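Local coordinates for FACT complex subunit SPT16 (PDB 6A8M), which probably reorganizes nucleosomes as the SPT16 subunit of the histone chaperone FACT, this chain being its N-terminal, peptidase-like part, at residues I51-N54 with W55-Y59; T11-N14 with R15-L19; L168-S171 with S172-V176; D178-E181 with Q182-Q186; V75-S78 with A79-R83. All coordinates share one frame; numbering follows the deposited sequence.

Interaction 1 (I51-N54 with W55-Y59); sequences ILHN and WLLGY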
loop_
_atom_site.group_PDB
_atom_site.type_symbol
_atom_site.label_atom_id
_atom_site.label_comp_id
_atom_site.label_asym_id
_atom_site.label_seq_id
_atom_site.Cartn_x
_atom_site.Cartn_y
_atom_site.Cartn_z
ATOM N N ILE A 51 -1.474 2.222 9.647
ATOM C CA ILE A 51 -2.462 2.360 8.579
ATOM C C ILE A 51 -3.781 2.854 9.158
ATOM O O ILE A 51 -4.400 3.781 8.628
ATOM C CB ILE A 51 -2.628 1.025 7.831
ATOM C CG1 ILE A 51 -1.333 0.654 7.117
ATOM C CG2 ILE A 51 -3.764 1.111 6.814
ATOM C CD1 ILE A 51 -1.340 -0.784 6.594
ATOM N N LEU A 52 -4.216 2.255 10.276
ATOM C CA LEU A 52 -5.465 2.665 10.901
ATOM C C LEU A 52 -5.446 4.152 11.246
ATOM O O LEU A 52 -6.428 4.868 10.990
ATOM C CB LEU A 52 -5.726 1.812 12.147
ATOM C CG LEU A 52 -7.027 2.157 12.895
ATOM C CD1 LEU A 52 -8.267 1.756 12.097
ATOM C CD2 LEU A 52 -6.963 1.426 14.203
ATOM N N HIS A 53 -4.325 4.648 11.787
ATOM C CA HIS A 53 -4.230 6.082 12.078
ATOM C C HIS A 53 -4.350 6.905 10.809
ATOM O O HIS A 53 -5.078 7.904 10.774
ATOM C CB HIS A 53 -2.919 6.422 12.784
ATOM C CG HIS A 53 -2.916 6.056 14.228
ATOM N ND1 HIS A 53 -2.257 6.799 15.178
ATOM C CD2 HIS A 53 -3.490 5.023 14.887
ATOM C CE1 HIS A 53 -2.430 6.244 16.367
ATOM N NE2 HIS A 53 -3.163 5.155 16.214
ATOM N N ASN A 54 -3.649 6.489 9.754
ATOM C CA ASN A 54 -3.700 7.236 8.509
ATOM C C ASN A 54 -5.111 7.246 7.961
ATOM O O ASN A 54 -5.574 8.265 7.430
ATOM C CB ASN A 54 -2.727 6.638 7.501
ATOM C CG ASN A 54 -1.290 6.954 7.830
ATOM O OD1 ASN A 54 -1.008 7.949 8.495
ATOM N ND2 ASN A 54 -0.373 6.128 7.341
ATOM N N TRP A 55 -5.821 6.123 8.118
ATOM C CA TRP A 55 -7.200 6.011 7.642
ATOM C C TRP A 55 -8.154 6.855 8.484
ATOM O O TRP A 55 -8.957 7.629 7.947
ATOM C CB TRP A 55 -7.631 4.537 7.658
ATOM C CG TRP A 55 -8.943 4.245 6.961
ATOM C CD1 TRP A 55 -9.243 4.458 5.630
ATOM C CD2 TRP A 55 -10.118 3.670 7.546
ATOM N NE1 TRP A 55 -10.528 4.051 5.371
ATOM C CE2 TRP A 55 -11.079 3.548 6.520
ATOM C CE3 TRP A 55 -10.438 3.215 8.830
ATOM C CZ2 TRP A 55 -12.355 3.031 6.747
ATOM C CZ3 TRP A 55 -11.697 2.692 9.056
ATOM C CH2 TRP A 55 -12.652 2.612 8.017
ATOM N N LEU A 56 -8.084 6.729 9.811
ATOM C CA LEU A 56 -9.046 7.451 10.642
ATOM C C LEU A 56 -8.749 8.941 10.687
ATOM O O LEU A 56 -9.675 9.769 10.648
ATOM C CB LEU A 56 -9.040 6.890 12.069
ATOM C CG LEU A 56 -9.600 5.494 12.331
ATOM C CD1 LEU A 56 -9.377 5.202 13.803
ATOM C CD2 LEU A 56 -11.083 5.360 11.961
ATOM N N LEU A 57 -7.465 9.297 10.801
ATOM C CA LEU A 57 -7.040 10.640 11.162
ATOM C C LEU A 57 -6.338 11.381 10.043
ATOM O O LEU A 57 -6.308 12.617 10.074
ATOM C CB LEU A 57 -6.089 10.586 12.366
ATOM C CG LEU A 57 -6.681 9.889 13.585
ATOM C CD1 LEU A 57 -5.573 9.567 14.583
ATOM C CD2 LEU A 57 -7.767 10.740 14.209
ATOM N N GLY A 58 -5.779 10.666 9.064
ATOM C CA GLY A 58 -4.938 11.276 8.053
ATOM C C GLY A 58 -3.490 11.403 8.446
ATOM O O GLY A 58 -2.673 11.803 7.607
ATOM N N TYR A 59 -3.140 11.039 9.680
ATOM C CA TYR A 59 -1.804 11.221 10.235
ATOM C C TYR A 59 -1.566 10.121 11.245
ATOM O O TYR A 59 -2.510 9.625 11.862
ATOM C CB TYR A 59 -1.639 12.556 10.964
ATOM C CG TYR A 59 -1.901 13.738 10.092
ATOM C CD1 TYR A 59 -0.876 14.290 9.342
ATOM C CD2 TYR A 59 -3.167 14.283 9.987
ATOM C CE1 TYR A 59 -1.093 15.374 8.529
ATOM C CE2 TYR A 59 -3.404 15.377 9.154
ATOM C CZ TYR A 59 -2.347 15.914 8.432
ATOM O OH TYR A 59 -2.527 16.997 7.591
#
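Leu52 and Leu56 meet along one side of helix 48-57 through different first torsions: CG of Leu52 stands anti to its own backbone N (chi1 180°), whereas CG of Leu56 is anti to the carbonyl carbon (chi1 -70°). The two branched ends therefore run side by side in the same direction, Leu52 CG lying 4.0 Å from Leu56 CD1. Leu52 CD1 also reaches the rim of the Trp55 indole, 4.2 Å from CE3 and near the ring plane, while the indole itself meets Trp174 edge-to-face. Around these side chains helix 9-22 contributes Leu16 and Leu19, so the row belongs to the packing between helices of the N-terminal lobe.

Towards the end of the helix, His53 O receives the amide of Leu57 at 2.8 Å (N to O) and, weakly, that of Gly58. Gly58 N makes a second weak bond, to Asn54 O at 2.9 Å, and the positive phi of Gly58 (86°) turns the chain out of the helix. Beyond this turn the carbonyl O of Tyr59 comes back against His53, 3.4 Å from its CB. The imidazole is held through ND1 by the backbone N of Phe61. The contact thus changes along its length from apolar packing of leucine and tryptophan to a polar ending, in which two carbonyls share the last amides and the histidine ties the helix to the chain that follows.

Interaction 2 (T11-N14 with R15-L19); sequences TFEN and RLLAL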
loop_
_atom_site.group_PDB
_atom_site.type_symbol
_atom_site.label_atom_id
_atom_site.label_comp_id
_atom_site.label_asym_id
_atom_site.label_seq_id
_atom_site.Cartn_x
_atom_site.Cartn_y
_atom_site.Cartn_z
ATOM N N THR A 11 -14.704 12.639 7.549
ATOM C CA THR A 11 -14.038 11.402 7.184
ATOM C C THR A 11 -13.741 10.554 8.420
ATOM O O THR A 11 -13.974 9.337 8.424
ATOM C CB THR A 11 -12.764 11.758 6.420
ATOM O OG1 THR A 11 -13.118 12.373 5.166
ATOM C CG2 THR A 11 -11.967 10.562 6.164
ATOM N N PHE A 12 -13.246 11.191 9.481
ATOM C CA PHE A 12 -12.998 10.494 10.745
ATOM C C PHE A 12 -14.269 9.844 11.265
ATOM O O PHE A 12 -14.261 8.671 11.638
ATOM C CB PHE A 12 -12.443 11.472 11.780
ATOM C CG PHE A 12 -12.306 10.893 13.159
ATOM C CD1 PHE A 12 -11.187 10.155 13.508
ATOM C CD2 PHE A 12 -13.288 11.101 14.117
ATOM C CE1 PHE A 12 -11.055 9.615 14.790
ATOM C CE2 PHE A 12 -13.168 10.571 15.402
ATOM C CZ PHE A 12 -12.040 9.826 15.735
ATOM N N GLU A 13 -15.380 10.594 11.280
ATOM C CA GLU A 13 -16.642 10.060 11.783
ATOM C C GLU A 13 -17.122 8.866 10.959
ATOM O O GLU A 13 -17.465 7.814 11.507
ATOM C CB GLU A 13 -17.701 11.173 11.795
ATOM C CG GLU A 13 -19.049 10.698 12.292
ATOM C CD GLU A 13 -20.104 11.787 12.313
ATOM O OE1 GLU A 13 -19.782 12.968 12.587
ATOM O OE2 GLU A 13 -21.275 11.443 12.070
ATOM N N ASN A 14 -17.148 9.008 9.633
ATOM C CA ASN A 14 -17.664 7.932 8.788
ATOM C C ASN A 14 -16.820 6.670 8.911
ATOM O O ASN A 14 -17.358 5.556 8.957
ATOM C CB ASN A 14 -17.719 8.390 7.332
ATOM C CG ASN A 14 -18.831 9.375 7.085
ATOM O OD1 ASN A 14 -19.803 9.435 7.848
ATOM N ND2 ASN A 14 -18.703 10.158 6.025
ATOM N N ARG A 15 -15.502 6.825 8.997
ATOM C CA ARG A 15 -14.622 5.660 9.018
ATOM C C ARG A 15 -14.607 5.002 10.391
ATOM O O ARG A 15 -14.600 3.770 10.496
ATOM C CB ARG A 15 -13.212 6.071 8.572
ATOM C CG ARG A 15 -13.200 6.546 7.111
ATOM C CD ARG A 15 -11.824 6.924 6.604
ATOM N NE ARG A 15 -11.869 7.445 5.227
ATOM C CZ ARG A 15 -10.848 8.032 4.610
ATOM N NH1 ARG A 15 -9.692 8.200 5.239
ATOM N NH2 ARG A 15 -10.996 8.507 3.367
ATOM N N LEU A 16 -14.602 5.812 11.450
ATOM C CA LEU A 16 -14.693 5.263 12.801
ATOM C C LEU A 16 -16.014 4.543 13.017
ATOM O O LEU A 16 -16.040 3.452 13.596
ATOM C CB LEU A 16 -14.517 6.363 13.845
ATOM C CG LEU A 16 -14.550 5.834 15.287
ATOM C CD1 LEU A 16 -13.435 4.797 15.478
ATOM C CD2 LEU A 16 -14.397 6.963 16.298
ATOM N N LEU A 17 -17.124 5.121 12.538
ATOM C CA LEU A 17 -18.411 4.446 12.678
ATOM C C LEU A 17 -18.478 3.190 11.814
ATOM O O LEU A 17 -19.045 2.177 12.239
ATOM C CB LEU A 17 -19.553 5.401 12.336
ATOM C CG LEU A 17 -19.747 6.535 13.346
ATOM C CD1 LEU A 17 -20.980 7.332 12.990
ATOM C CD2 LEU A 17 -19.857 5.978 14.752
ATOM N N ALA A 18 -17.874 3.215 10.620
ATOM C CA ALA A 18 -17.795 1.987 9.821
ATOM C C ALA A 18 -17.047 0.890 10.562
ATOM O O ALA A 18 -17.461 -0.275 10.546
ATOM C CB ALA A 18 -17.132 2.260 8.473
ATOM N N LEU A 19 -15.957 1.252 11.249
ATOM C CA LEU A 19 -15.197 0.284 12.040
ATOM C C LEU A 19 -16.022 -0.261 13.196
ATOM O O LEU A 19 -16.019 -1.468 13.463
ATOM C CB LEU A 19 -13.921 0.950 12.560
ATOM C CG LEU A 19 -13.019 0.152 13.495
ATOM C CD1 LEU A 19 -12.461 -1.101 12.822
ATOM C CD2 LEU A 19 -11.886 1.058 13.957
#
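Thr11 lays its methyl on the guanidinium of Arg15: CG2 sits 3.1 Å above the plane, over the centre of the group, and is 3.2 Å from CZ. The arginine arrives there with its chain extended from CG to NE, running alongside the threonine one turn earlier in helix 9-22. With CG2 anti to the backbone N (chi1 -66° for OG1), Thr11 offers its methyl to Arg15, and its hydroxyl bonds to Asp8 instead. On another side of the helix, Phe12 and Leu16 point the same way, and CZ of the ring meets Leu16 CD2 at 3.8 Å. Glu13 and Leu17 make a third such pair, in which the aliphatic CG of the glutamate lies 3.9 Å from Leu17 CD1.

Backbone bonds of the i to i+4 kind underlie all three pairs; that from Arg15 N to Thr11 O measures 3.0 Å. Farther out, the polar ends are fixed by other elements. Arg15 NH2 forms a salt bridge with Asp178 and NH1 binds the carbonyl O of Trp55, bonds that would hold the flat group under the methyl, while Glu13 OE2 is paired with Lys95. Phe12 and Leu16 face Leu57 and Leu56 of helix 48-57, Leu19 reaches Leu170 and Leu173 of helix 167-174, and Met92 of helix 79-95 covers Phe12 and Glu13, placing this helix among three others of the N-terminal lobe.

Interaction 3 (L168-S171 with S172-V176); sequences LGLS and SLWAV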
loop_
_atom_site.group_PDB
_atom_site.type_symbol
_atom_site.label_atom_id
_atom_site.label_comp_id
_atom_site.label_asym_id
_atom_site.label_seq_id
_atom_site.Cartn_x
_atom_site.Cartn_y
_atom_site.Cartn_z
ATOM N N LEU A 168 -7.657 -9.509 8.522
ATOM C CA LEU A 168 -8.600 -9.699 7.424
ATOM C C LEU A 168 -9.744 -8.709 7.528
ATOM O O LEU A 168 -10.181 -8.138 6.519
ATOM C CB LEU A 168 -9.138 -11.135 7.413
ATOM C CG LEU A 168 -10.264 -11.450 6.414
ATOM C CD1 LEU A 168 -9.807 -11.260 4.966
ATOM C CD2 LEU A 168 -10.789 -12.878 6.598
ATOM N N GLY A 169 -10.235 -8.485 8.748
ATOM C CA GLY A 169 -11.336 -7.555 8.931
ATOM C C GLY A 169 -10.968 -6.137 8.535
ATOM O O GLY A 169 -11.736 -5.453 7.856
ATOM N N LEU A 170 -9.793 -5.671 8.962
ATOM C CA LEU A 170 -9.378 -4.326 8.580
ATOM C C LEU A 170 -9.185 -4.216 7.074
ATOM O O LEU A 170 -9.570 -3.211 6.460
ATOM C CB LEU A 170 -8.101 -3.942 9.330
ATOM C CG LEU A 170 -8.268 -3.739 10.847
ATOM C CD1 LEU A 170 -6.937 -3.573 11.556
ATOM C CD2 LEU A 170 -9.192 -2.587 11.178
ATOM N N SER A 171 -8.599 -5.243 6.452
ATOM C CA SER A 171 -8.393 -5.203 5.005
ATOM C C SER A 171 -9.718 -5.012 4.265
ATOM O O SER A 171 -9.814 -4.191 3.340
ATOM C CB SER A 171 -7.699 -6.483 4.549
ATOM O OG SER A 171 -7.786 -6.634 3.142
ATOM N N SER A 172 -10.749 -5.782 4.649
ATOM C CA SER A 172 -12.065 -5.631 4.030
ATOM C C SER A 172 -12.655 -4.253 4.300
ATOM O O SER A 172 -13.294 -3.658 3.427
ATOM C CB SER A 172 -13.010 -6.714 4.544
ATOM O OG SER A 172 -12.453 -7.993 4.314
ATOM N N LEU A 173 -12.470 -3.736 5.514
ATOM C CA LEU A 173 -13.034 -2.436 5.858
ATOM C C LEU A 173 -12.390 -1.314 5.049
ATOM O O LEU A 173 -13.076 -0.366 4.646
ATOM C CB LEU A 173 -12.859 -2.195 7.353
ATOM C CG LEU A 173 -13.254 -0.858 7.955
ATOM C CD1 LEU A 173 -14.752 -0.810 8.165
ATOM C CD2 LEU A 173 -12.505 -0.691 9.267
ATOM N N TRP A 174 -11.078 -1.408 4.797
ATOM C CA TRP A 174 -10.282 -0.371 4.123
ATOM C C TRP A 174 -10.359 -0.432 2.610
ATOM O O TRP A 174 -9.899 0.504 1.945
ATOM C CB TRP A 174 -8.783 -0.496 4.483
ATOM C CG TRP A 174 -8.465 -0.163 5.852
ATOM C CD1 TRP A 174 -9.136 0.700 6.665
ATOM C CD2 TRP A 174 -7.396 -0.693 6.621
ATOM N NE1 TRP A 174 -8.537 0.737 7.908
ATOM C CE2 TRP A 174 -7.474 -0.116 7.907
ATOM C CE3 TRP A 174 -6.385 -1.607 6.355
ATOM C CZ2 TRP A 174 -6.564 -0.415 8.916
ATOM C CZ3 TRP A 174 -5.476 -1.891 7.349
ATOM C CH2 TRP A 174 -5.580 -1.300 8.623
ATOM N N ALA A 175 -10.883 -1.521 2.048
ATOM C CA ALA A 175 -10.648 -1.824 0.638
ATOM C C ALA A 175 -11.196 -0.729 -0.277
ATOM O O ALA A 175 -10.497 -0.231 -1.167
ATOM C CB ALA A 175 -11.295 -3.171 0.296
ATOM N N VAL A 176 -12.454 -0.370 -0.093
ATOM C CA VAL A 176 -13.126 0.537 -1.016
ATOM C C VAL A 176 -12.638 1.955 -0.753
ATOM O O VAL A 176 -12.625 2.420 0.394
ATOM C CB VAL A 176 -14.649 0.429 -0.869
ATOM C CG1 VAL A 176 -15.338 1.607 -1.558
ATOM C CG2 VAL A 176 -15.147 -0.920 -1.420
#
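Successive i to i+4 amide bonds carry helix 167-174 through Leu168-Trp174, from Ser172 N to Leu168 O at 3.1 Å, through Leu173 N to Gly169 O, to Trp174 N and Leu170 O at 2.9 Å. The principal side-chain contact is between Leu170 and Trp174. CB of Leu170 stands over the face of the six-membered ring, 3.8 Å from its centroid and only 12° off the normal, a CH-pi contact. Both methyls of Leu170 follow at the outer end of the indole, with CD1 4.0 Å from Trp174 CH2. Trp174 has CG anti to its carbonyl carbon (chi1 -69°), which swings the indole back along the helix; on the same face Leu170 O lies 3.1 Å above the ring plane, towards the rim.

This short helix follows strand 162-165, an outermost strand of the six-stranded sheet in the N-terminal lobe, and leads into the chain that joins the lobe to the M24 peptidase-like part. Its apolar side meets two other helices: Leu173 packs on Ala18 of helix 9-22, and Trp174 on Lys48 and Ile51 of helix 48-57. Were Trp174 an alanine, Leu170 CB would probably lose its aromatic cover, and the Trp55 indole the ring it meets edge-to-face. On another side of the helix, Ser171 turns its OG to Asp375 and Arg387, residues of the peptidase-like part.

Interaction 4 (D178-E181 with Q182-Q186); sequences DEKE and QAYLQ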
loop_
_atom_site.group_PDB
_atom_site.type_symbol
_atom_site.label_atom_id
_atom_site.label_comp_id
_atom_site.label_asym_id
_atom_site.label_seq_id
_atom_site.Cartn_x
_atom_site.Cartn_y
_atom_site.Cartn_z
ATOM N N ASP A 178 -12.849 5.998 -1.075
ATOM C CA ASP A 178 -13.874 7.011 -1.267
ATOM C C ASP A 178 -13.363 8.031 -2.272
ATOM O O ASP A 178 -12.278 7.881 -2.835
ATOM C CB ASP A 178 -14.301 7.630 0.073
ATOM C CG ASP A 178 -13.242 8.509 0.730
ATOM O OD1 ASP A 178 -12.283 8.942 0.074
ATOM O OD2 ASP A 178 -13.410 8.796 1.944
ATOM N N GLU A 179 -14.160 9.068 -2.509
ATOM C CA GLU A 179 -13.827 10.057 -3.534
ATOM C C GLU A 179 -12.459 10.680 -3.285
ATOM O O GLU A 179 -11.641 10.822 -4.211
ATOM C CB GLU A 179 -14.900 11.140 -3.553
ATOM C CG GLU A 179 -15.646 11.265 -4.844
ATOM C CD GLU A 179 -16.560 12.483 -4.846
ATOM O OE1 GLU A 179 -16.314 13.412 -5.645
ATOM O OE2 GLU A 179 -17.507 12.524 -4.027
ATOM N N LYS A 180 -12.207 11.086 -2.038
ATOM C CA LYS A 180 -10.957 11.757 -1.705
ATOM C C LYS A 180 -9.779 10.816 -1.891
ATOM O O LYS A 180 -8.746 11.193 -2.461
ATOM C CB LYS A 180 -11.026 12.272 -0.268
ATOM C CG LYS A 180 -9.807 13.024 0.173
ATOM C CD LYS A 180 -9.924 13.545 1.619
ATOM C CE LYS A 180 -10.077 12.422 2.643
ATOM N NZ LYS A 180 -9.929 12.926 4.059
ATOM N N GLU A 181 -9.925 9.576 -1.423
ATOM C CA GLU A 181 -8.842 8.611 -1.535
ATOM C C GLU A 181 -8.517 8.323 -2.985
ATOM O O GLU A 181 -7.345 8.146 -3.338
ATOM C CB GLU A 181 -9.236 7.325 -0.824
ATOM C CG GLU A 181 -9.462 7.522 0.676
ATOM C CD GLU A 181 -9.870 6.236 1.375
ATOM O OE1 GLU A 181 -9.095 5.728 2.203
ATOM O OE2 GLU A 181 -10.960 5.723 1.086
ATOM N N GLN A 182 -9.546 8.208 -3.832
ATOM C CA GLN A 182 -9.280 7.954 -5.241
ATOM C C GLN A 182 -8.482 9.110 -5.857
ATOM O O GLN A 182 -7.575 8.874 -6.660
ATOM C CB GLN A 182 -10.591 7.702 -5.987
ATOM C CG GLN A 182 -11.288 6.382 -5.567
ATOM C CD GLN A 182 -12.434 6.051 -6.481
ATOM O OE1 GLN A 182 -12.391 6.355 -7.677
ATOM N NE2 GLN A 182 -13.463 5.398 -5.940
ATOM N N ALA A 183 -8.744 10.348 -5.420
ATOM C CA ALA A 183 -7.966 11.484 -5.907
ATOM C C ALA A 183 -6.512 11.373 -5.459
ATOM O O ALA A 183 -5.593 11.557 -6.264
ATOM C CB ALA A 183 -8.586 12.799 -5.423
ATOM N N TYR A 184 -6.278 11.029 -4.189
ATOM C CA TYR A 184 -4.891 10.890 -3.744
ATOM C C TYR A 184 -4.176 9.785 -4.508
ATOM O O TYR A 184 -2.980 9.905 -4.808
ATOM C CB TYR A 184 -4.824 10.630 -2.243
ATOM C CG TYR A 184 -5.394 11.754 -1.402
ATOM C CD1 TYR A 184 -5.273 13.096 -1.793
ATOM C CD2 TYR A 184 -6.033 11.468 -0.201
ATOM C CE1 TYR A 184 -5.808 14.110 -1.014
ATOM C CE2 TYR A 184 -6.549 12.477 0.599
ATOM C CZ TYR A 184 -6.435 13.793 0.187
ATOM O OH TYR A 184 -6.970 14.786 0.981
ATOM N N LEU A 185 -4.879 8.683 -4.805
ATOM C CA LEU A 185 -4.276 7.612 -5.594
ATOM C C LEU A 185 -3.946 8.072 -7.012
ATOM O O LEU A 185 -2.946 7.621 -7.591
ATOM C CB LEU A 185 -5.210 6.389 -5.642
ATOM C CG LEU A 185 -5.269 5.643 -4.316
ATOM C CD1 LEU A 185 -6.535 4.783 -4.291
ATOM C CD2 LEU A 185 -4.073 4.752 -4.145
ATOM N N GLN A 186 -4.759 8.958 -7.596
ATOM C CA GLN A 186 -4.404 9.463 -8.921
ATOM C C GLN A 186 -3.197 10.394 -8.851
ATOM O O GLN A 186 -2.338 10.376 -9.741
ATOM C CB GLN A 186 -5.605 10.161 -9.578
ATOM C CG GLN A 186 -5.280 10.731 -10.964
ATOM C CD GLN A 186 -4.983 9.668 -12.017
ATOM O OE1 GLN A 186 -5.882 9.255 -12.769
ATOM N NE2 GLN A 186 -3.703 9.261 -12.118
HETATM O O HOH W 1 -7.770 14.446 3.903
#
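A capping box opens helix 179-208, the helix entering the M24 peptidase-like part of the chain. Asp178 occupies the N-cap, and its OD1 accepts from Glu181 N at 2.9 Å in a nearly straight bond (170° at the hydrogen). In return Glu181 OE2 uses its anti lone pair, the one directed away from OE1, to accept from Asp178 N, also at 2.9 Å. The reciprocal pair closes the first turn, and Asp178 O then receives Gln182 N as the regular helical bonding begins. Gln182 runs its CG past this same carbonyl, 3.3 Å from Asp178 O, before NE2 bonds to Lys177 O.

Each carboxylate of the box has a further partner through its other oxygen: Asp178 OD2 faces Arg15 of helix 9-22, and Glu181 OE1 bonds to the hydroxyl of Tyr298. The box thereby ties the start of this long helix both to the N-terminal lobe and to strand 298-308 of the peptidase-like part.

Lys180 and Tyr184 meet one turn apart. CG and CD of the lysine lie against the phenol, CG within 3.3 Å of Tyr184 CE2 and CD at the same distance from OH. A bend at chi3 (62°) then leads the chain end away from the hydroxyl, and one water bridges the remaining distance, accepting from Lys180 NZ at 2.6 Å and donating to Tyr184 OH at 3.0 Å. The lysine also forms a salt bridge with Asp8, whereas the phenol oxygen bonds to Glu247 and Lys296, and Pro244 packs against both side chains.

Interaction 5 (V75-S78 with A79-R83); sequences VITS and AAKTR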
loop_
_atom_site.group_PDB
_atom_site.type_symbol
_atom_site.label_atom_id
_atom_site.label_comp_id
_atom_site.label_asym_id
_atom_site.label_seq_id
_atom_site.Cartn_x
_atom_site.Cartn_y
_atom_site.Cartn_z
ATOM N N VAL A 75 -9.612 7.200 23.319
ATOM C CA VAL A 75 -8.312 7.597 22.790
ATOM C C VAL A 75 -7.479 8.084 23.966
ATOM O O VAL A 75 -7.894 9.006 24.675
ATOM C CB VAL A 75 -8.447 8.701 21.730
ATOM C CG1 VAL A 75 -7.097 9.068 21.165
ATOM C CG2 VAL A 75 -9.407 8.260 20.634
ATOM N N ILE A 76 -6.316 7.468 24.177
ATOM C CA ILE A 76 -5.352 7.920 25.177
ATOM C C ILE A 76 -4.225 8.581 24.409
ATOM O O ILE A 76 -3.554 7.928 23.601
ATOM C CB ILE A 76 -4.815 6.764 26.035
ATOM C CG1 ILE A 76 -5.954 6.008 26.721
ATOM C CG2 ILE A 76 -3.754 7.281 27.053
ATOM C CD1 ILE A 76 -5.494 4.779 27.496
ATOM N N THR A 77 -4.029 9.876 24.625
ATOM C CA THR A 77 -3.025 10.600 23.857
ATOM C C THR A 77 -2.663 11.875 24.611
ATOM O O THR A 77 -3.310 12.248 25.591
ATOM C CB THR A 77 -3.518 10.900 22.436
ATOM O OG1 THR A 77 -2.400 11.226 21.603
ATOM C CG2 THR A 77 -4.532 12.061 22.426
ATOM N N SER A 78 -1.622 12.544 24.134
ATOM C CA SER A 78 -1.063 13.668 24.869
ATOM C C SER A 78 -1.973 14.891 24.784
ATOM O O SER A 78 -2.861 14.986 23.936
ATOM C CB SER A 78 0.311 14.028 24.312
ATOM O OG SER A 78 0.166 14.519 22.990
ATOM N N ALA A 79 -1.714 15.856 25.672
ATOM C CA ALA A 79 -2.516 17.072 25.673
ATOM C C ALA A 79 -2.394 17.815 24.347
ATOM O O ALA A 79 -3.371 18.399 23.861
ATOM C CB ALA A 79 -2.098 17.967 26.841
ATOM N N ALA A 80 -1.198 17.812 23.752
ATOM C CA ALA A 80 -0.993 18.502 22.480
ATOM C C ALA A 80 -1.756 17.826 21.347
ATOM O O ALA A 80 -2.351 18.502 20.501
ATOM C CB ALA A 80 0.498 18.563 22.156
ATOM N N LYS A 81 -1.751 16.493 21.309
ATOM C CA LYS A 81 -2.504 15.800 20.270
ATOM C C LYS A 81 -3.999 15.924 20.500
ATOM O O LYS A 81 -4.772 15.959 19.534
ATOM C CB LYS A 81 -2.095 14.328 20.200
ATOM C CG LYS A 81 -0.692 14.128 19.638
ATOM C CD LYS A 81 -0.375 12.667 19.418
ATOM C CE LYS A 81 1.113 12.459 19.178
ATOM N NZ LYS A 81 1.883 12.443 20.445
ATOM N N THR A 82 -4.415 15.975 21.767
ATOM C CA THR A 82 -5.819 16.178 22.092
ATOM C C THR A 82 -6.344 17.476 21.492
ATOM O O THR A 82 -7.518 17.552 21.103
ATOM C CB THR A 82 -5.992 16.150 23.616
ATOM O OG1 THR A 82 -5.685 14.833 24.092
ATOM C CG2 THR A 82 -7.403 16.478 24.016
ATOM N N ARG A 83 -5.479 18.485 21.358
ATOM C CA ARG A 83 -5.895 19.757 20.771
ATOM C C ARG A 83 -6.376 19.597 19.330
ATOM O O ARG A 83 -7.288 20.317 18.903
ATOM C CB ARG A 83 -4.746 20.767 20.842
HETATM O O HOH W 2 2.519 15.157 21.799
HETATM O O HOH W 3 0.783 11.163 22.609
#
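Hydrogen bonds between Ser78 and the first turn of helix 79-95 dominate the contact. Ser78 is the N-cap: its OG, turned between the backbone N and the carbonyl carbon (chi1 66°), faces the helix start and accepts from Lys81 N at 3.2 Å, with 164° at the hydrogen. Its carbonyl O takes the amide of Thr82 at 2.8 Å, and the Thr82 hydroxyl OG1 lies equally near this oxygen.

Two waters add a solvent-mediated layer around the lysine end. Lys81 NZ donates to both; one of them also bonds to Ser78 OG at 2.7 Å, and the other weakly receives Ser78 N. A bend at the end of the lysine chain turns NZ back towards Ser78 to meet them.

Van der Waals contacts come mainly from Thr77. Its OG1 rests against the aliphatic part of Lys81, 3.3 Å from CD, and is hydrogen-bonded to Thr64 of the adjacent strand, while its CG2 lies 3.4 Å from Thr82 OG1. These residues form the first corner of a beta-alpha-beta unit, in which strand 72-77 is connected by helix 79-95 to the parallel neighbouring strand 101-106. The axes of the short strand and helix segments make an angle of 126°.

With alanine at Ser78 the Lys81 amide is likely to lose its capping acceptor, and one water its serine anchor. The chemistry implies a strand-to-helix change in which Ser78 serves two amides of the opening turn, one through its hydroxyl and one through its carbonyl.

How the interactions relate
Interactions 1, 2 and 3 lie on three mutually packed helices of the N-terminal lobe. Interactions 1 and 3 are buried and largely apolar in their side chains, while interaction 2 is partly buried and adds charge. Interaction 4, partly buried as well, begins the long helix 179-208; the arginine of interaction 2 reaches both this helix start and the helix end of interaction 1. Interaction 5 stands apart at the sheet, its centre about 28 Å from that of interaction 4, and is partly buried, with exposed residues at the helix start. Interactions 4 and 5 both cap helix starts, the first with a reciprocal carboxylate pair, the second with a serine and waters; interaction 1 covers a helix end.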